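Long-range contacts in Non-atp dependent l-selective hydantoinase (Arthrobacter aurescens, PDB 1GKR), which hydrolyses the ring amide of 5-substituted hydantoins with two zinc ions per subunit, with a stereoselectivity that depends on the substrate: residues V6-L11 with E19-V24; M427-V432 with Q443-F448. All coordinates share one frame; numbering follows the deposited sequence.

Interaction 1 (V6-L11 with E19-V24); sequences VKNCRL and EADILV
Asn8 N donates to Asp21 OD1 at 2.7 Å, with an N-H...O angle of 166°. The carboxylate is met from above its plane, 42° out of it. This side-chain acceptor stands in where the backbone pairing is interrupted by a beta bulge. Before the bulge, Val6 and Ile22 form an antiparallel hydrogen-bonded pair. Val6 N reaches Ile22 O at 2.9 Å, and Ile22 N returns a bond of like length to Val6 O. After it, Cys9 and Ala20 pair in the same way, one residue out of register. Cys9 N donates to Ala20 O at 3.0 Å, while Ala20 N gives the longer bond to Cys9 O, 3.2 Å. The fold here is the small beta domain that accompanies the catalytic TIM barrel in hydantoinases, and strands 9-13 and 16-25 make a beta hairpin in it. Asp21 CG is anti to its carbonyl carbon (chi1 -66°), which carries the carboxylate over to Asn8 N and sets it beside Lys7 CB. The other oxygen, OD2, is hydrogen-bonded to Thr36, and Asn8 ND2 is taken by Asp46. On the face bearing Arg10 and Glu19, the two side chains run side by side to a salt bridge, Arg10 NH1 to Glu19 OE2 at 3.2 Å. The other face is apolar. There Leu11 CD2 meets Ile22 CD1 at 4.1 Å, the side chains crossing at about a right angle, and Cys9 SG also packs against that Ile22 methyl.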
loop_
_atom_site.group_PDB
_atom_site.type_symbol
_atom_site.label_atom_id
_atom_site.label_comp_id
_atom_site.label_asym_id
_atom_site.label_seq_id
_atom_site.Cartn_x
_atom_site.Cartn_y
_atom_site.Cartn_z
ATOM N N VAL A 6 -10.575 -11.019 48.546
ATOM C CA VAL A 6 -9.315 -10.317 48.355
ATOM C C VAL A 6 -9.759 -8.871 48.355
ATOM O O VAL A 6 -10.477 -8.442 47.448
ATOM C CB VAL A 6 -8.673 -10.641 46.993
ATOM C CG1 VAL A 6 -7.285 -10.053 46.937
ATOM C CG2 VAL A 6 -8.639 -12.145 46.767
ATOM N N LYS A 7 -9.372 -8.116 49.375
ATOM C CA LYS A 7 -9.807 -6.736 49.403
ATOM C C LYS A 7 -8.751 -5.675 49.198
ATOM O O LYS A 7 -7.554 -5.926 49.363
ATOM C CB LYS A 7 -10.615 -6.455 50.670
ATOM C CG LYS A 7 -10.029 -6.899 51.972
ATOM C CD LYS A 7 -11.156 -6.888 53.007
ATOM C CE LYS A 7 -10.624 -6.930 54.433
ATOM N NZ LYS A 7 -9.745 -5.750 54.756
ATOM N N ASN A 8 -9.229 -4.492 48.810
ATOM C CA ASN A 8 -8.391 -3.339 48.532
ATOM C C ASN A 8 -7.522 -3.645 47.341
ATOM O O ASN A 8 -6.300 -3.497 47.383
ATOM C CB ASN A 8 -7.532 -2.994 49.740
ATOM C CG ASN A 8 -8.364 -2.792 50.977
ATOM O OD1 ASN A 8 -9.345 -2.049 50.955
ATOM N ND2 ASN A 8 -7.989 -3.458 52.066
ATOM N N CYS A 9 -8.169 -4.089 46.275
ATOM C CA CYS A 9 -7.457 -4.421 45.059
ATOM C C CYS A 9 -7.510 -3.244 44.128
ATOM O O CYS A 9 -8.505 -2.532 44.086
ATOM C CB CYS A 9 -8.125 -5.580 44.323
ATOM S SG CYS A 9 -8.288 -7.100 45.216
ATOM N N ARG A 10 -6.433 -3.036 43.390
ATOM C CA ARG A 10 -6.409 -2.001 42.375
ATOM C C ARG A 10 -6.367 -2.945 41.175
ATOM O O ARG A 10 -5.318 -3.272 40.631
ATOM C CB ARG A 10 -5.156 -1.142 42.489
ATOM C CG ARG A 10 -5.413 0.295 42.101
ATOM C CD ARG A 10 -4.143 1.115 42.116
ATOM N NE ARG A 10 -3.679 1.354 43.474
ATOM C CZ ARG A 10 -4.244 2.226 44.301
ATOM N NH1 ARG A 10 -5.290 2.940 43.893
ATOM N NH2 ARG A 10 -3.772 2.376 45.537
ATOM N N LEU A 11 -7.551 -3.427 40.837
ATOM C CA LEU A 11 -7.788 -4.397 39.782
ATOM C C LEU A 11 -7.533 -3.888 38.368
ATOM O O LEU A 11 -8.170 -2.933 37.925
ATOM C CB LEU A 11 -9.227 -4.871 39.945
ATOM C CG LEU A 11 -9.856 -5.921 39.055
ATOM C CD1 LEU A 11 -8.904 -7.085 38.841
ATOM C CD2 LEU A 11 -11.140 -6.380 39.739
ATOM N N GLU A 19 -10.941 0.244 41.432
ATOM C CA GLU A 19 -10.747 -0.097 42.833
ATOM C C GLU A 19 -11.906 -0.879 43.424
ATOM O O GLU A 19 -12.999 -0.340 43.571
ATOM C CB GLU A 19 -10.545 1.174 43.636
ATOM C CG GLU A 19 -9.355 1.967 43.175
ATOM C CD GLU A 19 -9.231 3.289 43.901
ATOM O OE1 GLU A 19 -10.064 4.188 43.649
ATOM O OE2 GLU A 19 -8.304 3.429 44.729
ATOM N N ALA A 20 -11.666 -2.138 43.780
ATOM C CA ALA A 20 -12.717 -2.956 44.358
ATOM C C ALA A 20 -12.200 -4.166 45.113
ATOM O O ALA A 20 -10.995 -4.358 45.270
ATOM C CB ALA A 20 -13.665 -3.406 43.276
ATOM N N ASP A 21 -13.135 -4.975 45.593
ATOM C CA ASP A 21 -12.802 -6.191 46.311
ATOM C C ASP A 21 -13.366 -7.363 45.519
ATOM O O ASP A 21 -14.428 -7.248 44.880
ATOM C CB ASP A 21 -13.421 -6.192 47.709
ATOM C CG ASP A 21 -12.846 -5.121 48.613
ATOM O OD1 ASP A 21 -11.832 -4.485 48.234
ATOM O OD2 ASP A 21 -13.412 -4.925 49.714
ATOM N N ILE A 22 -12.664 -8.494 45.572
ATOM C CA ILE A 22 -13.096 -9.686 44.859
ATOM C C ILE A 22 -13.566 -10.751 45.827
ATOM O O ILE A 22 -12.864 -11.107 46.770
ATOM C CB ILE A 22 -11.959 -10.248 43.988
ATOM C CG1 ILE A 22 -11.486 -9.166 43.021
ATOM C CG2 ILE A 22 -12.445 -11.453 43.205
ATOM C CD1 ILE A 22 -10.234 -9.510 42.299
ATOM N N LEU A 23 -14.778 -11.232 45.584
ATOM C CA LEU A 23 -15.409 -12.262 46.401
ATOM C C LEU A 23 -15.389 -13.519 45.564
ATOM O O LEU A 23 -15.959 -13.542 44.459
ATOM C CB LEU A 23 -16.877 -11.926 46.687
ATOM C CG LEU A 23 -17.334 -10.613 47.324
ATOM C CD1 LEU A 23 -17.198 -10.686 48.821
ATOM C CD2 LEU A 23 -16.546 -9.454 46.736
ATOM N N VAL A 24 -14.746 -14.562 46.078
ATOM C CA VAL A 24 -14.688 -15.810 45.348
ATOM C C VAL A 24 -15.372 -16.949 46.083
ATOM O O VAL A 24 -15.288 -17.077 47.310
ATOM C CB VAL A 24 -13.214 -16.173 44.981
ATOM C CG1 VAL A 24 -12.272 -15.272 45.711
ATOM C CG2 VAL A 24 -12.921 -17.635 45.270
#

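Interaction 2 (M427-V432 with Q443-F448); sequences MVRGTV and QGFGQF
Phe445 O is gripped by two donors: Arg429 NH2 at 3.1 Å, in a weak, bent bond (129°), and a water that also accepts from Arg429 NH1. Arg429 sits in the type I' turn from Val428 to Thr431, a tight beta hairpin between strands 418-428 and 431-435. The hairpin faces the irregular C-terminal segment 443-448. Phe445 O lies at the edge of the guanidinium, near its plane. Gln447 CG lies over the centre of one face of that group, and the two side chains cross at about a right angle. Arg429 NE makes a salt bridge with Asp120, whose carboxylate also accepts from Gln447 N, so one acid ties both segments down. The arginine bends at chi3 (-68°), which turns NH2 over one face of the Phe445 ring, offset toward the rim. This is an off-centre cation-pi contact, with Arg429 CZ 4.6 Å from the ring centroid. The Val428 and Thr431 side chains point toward Phe445 as it points toward them, and both meet its ring obliquely. Thr431 OG1 comes within 3.6 Å of Phe445 CZ, and Val428 CG2 packs at 3.6 Å against Phe445 CE2.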
loop_
_atom_site.group_PDB
_atom_site.type_symbol
_atom_site.label_atom_id
_atom_site.label_comp_id
_atom_site.label_asym_id
_atom_site.label_seq_id
_atom_site.Cartn_x
_atom_site.Cartn_y
_atom_site.Cartn_z
ATOM N N MET A 427 -2.793 -17.143 42.799
ATOM C CA MET A 427 -3.793 -18.144 43.102
ATOM C C MET A 427 -4.547 -18.572 41.868
ATOM O O MET A 427 -4.761 -17.774 40.942
ATOM C CB MET A 427 -4.795 -17.646 44.154
ATOM C CG MET A 427 -5.799 -16.593 43.707
ATOM S SD MET A 427 -7.327 -16.573 44.747
ATOM C CE MET A 427 -6.748 -15.867 46.257
ATOM N N VAL A 428 -4.910 -19.850 41.833
ATOM C CA VAL A 428 -5.695 -20.345 40.720
ATOM C C VAL A 428 -6.930 -21.004 41.313
ATOM O O VAL A 428 -6.842 -21.736 42.307
ATOM C CB VAL A 428 -4.895 -21.313 39.782
ATOM C CG1 VAL A 428 -3.473 -21.385 40.221
ATOM C CG2 VAL A 428 -5.561 -22.676 39.711
ATOM N N ARG A 429 -8.081 -20.695 40.713
ATOM C CA ARG A 429 -9.366 -21.208 41.151
ATOM C C ARG A 429 -9.595 -21.038 42.657
ATOM O O ARG A 429 -10.027 -21.958 43.363
ATOM C CB ARG A 429 -9.523 -22.663 40.718
ATOM C CG ARG A 429 -9.842 -22.784 39.247
ATOM C CD ARG A 429 -9.870 -24.226 38.769
ATOM N NE ARG A 429 -8.543 -24.828 38.785
ATOM C CZ ARG A 429 -8.097 -25.635 39.739
ATOM N NH1 ARG A 429 -8.877 -25.945 40.761
ATOM N NH2 ARG A 429 -6.864 -26.124 39.678
ATOM N N GLY A 430 -9.293 -19.841 43.140
ATOM C CA GLY A 430 -9.508 -19.545 44.538
ATOM C C GLY A 430 -8.520 -20.076 45.559
ATOM O O GLY A 430 -8.725 -19.858 46.753
ATOM N N THR A 431 -7.462 -20.773 45.156
ATOM C CA THR A 431 -6.550 -21.234 46.192
ATOM C C THR A 431 -5.121 -20.735 45.956
ATOM O O THR A 431 -4.635 -20.697 44.822
ATOM C CB THR A 431 -6.631 -22.794 46.375
ATOM O OG1 THR A 431 -5.415 -23.404 45.945
ATOM C CG2 THR A 431 -7.814 -23.383 45.599
ATOM N N VAL A 432 -4.461 -20.300 47.025
ATOM C CA VAL A 432 -3.108 -19.775 46.895
ATOM C C VAL A 432 -2.141 -20.895 46.560
ATOM O O VAL A 432 -1.941 -21.802 47.366
ATOM C CB VAL A 432 -2.643 -19.090 48.189
ATOM C CG1 VAL A 432 -1.255 -18.482 47.989
ATOM C CG2 VAL A 432 -3.629 -18.018 48.580
ATOM N N GLN A 443 1.444 -31.786 43.594
ATOM C CA GLN A 443 1.382 -32.104 42.182
ATOM C C GLN A 443 0.035 -32.707 41.808
ATOM O O GLN A 443 -0.507 -33.528 42.531
ATOM C CB GLN A 443 2.520 -33.050 41.810
ATOM C CG GLN A 443 2.585 -34.314 42.620
ATOM C CD GLN A 443 3.753 -35.190 42.194
ATOM O OE1 GLN A 443 4.924 -34.840 42.409
ATOM N NE2 GLN A 443 3.443 -36.328 41.573
ATOM N N GLY A 444 -0.510 -32.280 40.678
ATOM C CA GLY A 444 -1.791 -32.800 40.249
ATOM C C GLY A 444 -2.902 -31.802 40.492
ATOM O O GLY A 444 -4.027 -31.973 40.004
ATOM N N PHE A 445 -2.593 -30.759 41.253
ATOM C CA PHE A 445 -3.570 -29.725 41.546
ATOM C C PHE A 445 -4.129 -29.098 40.259
ATOM O O PHE A 445 -5.308 -28.726 40.207
ATOM C CB PHE A 445 -2.935 -28.634 42.401
ATOM C CG PHE A 445 -3.800 -27.423 42.569
ATOM C CD1 PHE A 445 -4.919 -27.459 43.398
ATOM C CD2 PHE A 445 -3.526 -26.256 41.862
ATOM C CE1 PHE A 445 -5.756 -26.346 43.520
ATOM C CE2 PHE A 445 -4.355 -25.141 41.976
ATOM C CZ PHE A 445 -5.472 -25.188 42.806
ATOM N N GLY A 446 -3.279 -28.983 39.234
ATOM C CA GLY A 446 -3.686 -28.403 37.966
ATOM C C GLY A 446 -4.794 -29.148 37.236
ATOM O O GLY A 446 -4.805 -30.379 37.170
ATOM N N GLN A 447 -5.733 -28.390 36.680
ATOM C CA GLN A 447 -6.849 -28.962 35.945
ATOM C C GLN A 447 -6.681 -28.696 34.458
ATOM O O GLN A 447 -6.043 -27.727 34.043
ATOM C CB GLN A 447 -8.161 -28.314 36.354
ATOM C CG GLN A 447 -8.366 -28.147 37.818
ATOM C CD GLN A 447 -9.037 -29.336 38.425
ATOM O OE1 GLN A 447 -8.444 -30.412 38.525
ATOM N NE2 GLN A 447 -10.295 -29.160 38.831
ATOM N N PHE A 448 -7.293 -29.564 33.667
ATOM C CA PHE A 448 -7.286 -29.461 32.227
ATOM C C PHE A 448 -8.308 -28.378 31.892
ATOM O O PHE A 448 -9.385 -28.344 32.483
ATOM C CB PHE A 448 -7.738 -30.800 31.663
ATOM C CG PHE A 448 -7.898 -30.823 30.181
ATOM C CD1 PHE A 448 -6.805 -30.639 29.346
ATOM C CD2 PHE A 448 -9.137 -31.075 29.614
ATOM C CE1 PHE A 448 -6.947 -30.712 27.957
ATOM C CE2 PHE A 448 -9.292 -31.151 28.228
ATOM C CZ PHE A 448 -8.196 -30.970 27.399
HETATM O O HOH W 1 -7.808 -28.656 41.969
#

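In the fold
Both interactions lie away from the zinc site, on the same side of the chain's centre, with their centres about 20 Å apart. Interaction 1 is the more buried. It joins neighbouring strands, so most of its bonds are backbone to backbone, and its one salt bridge across the segments, Arg10 with Glu19, lies at the margin. Interaction 2 is partly buried. It fastens a loop near the C-terminus onto a hairpin turn. An arginine side chain, a backbone carbonyl and a water, with ring and aliphatic packing, do that work. The two touch directly: Val24 CG2 packs on Gly430 CA at 4.0 Å, and Val6 CG2 on Met427 CE at 4.2 Å. Interaction 1 also reaches a second subunit, where Ala20 packs on Val383 of that chain.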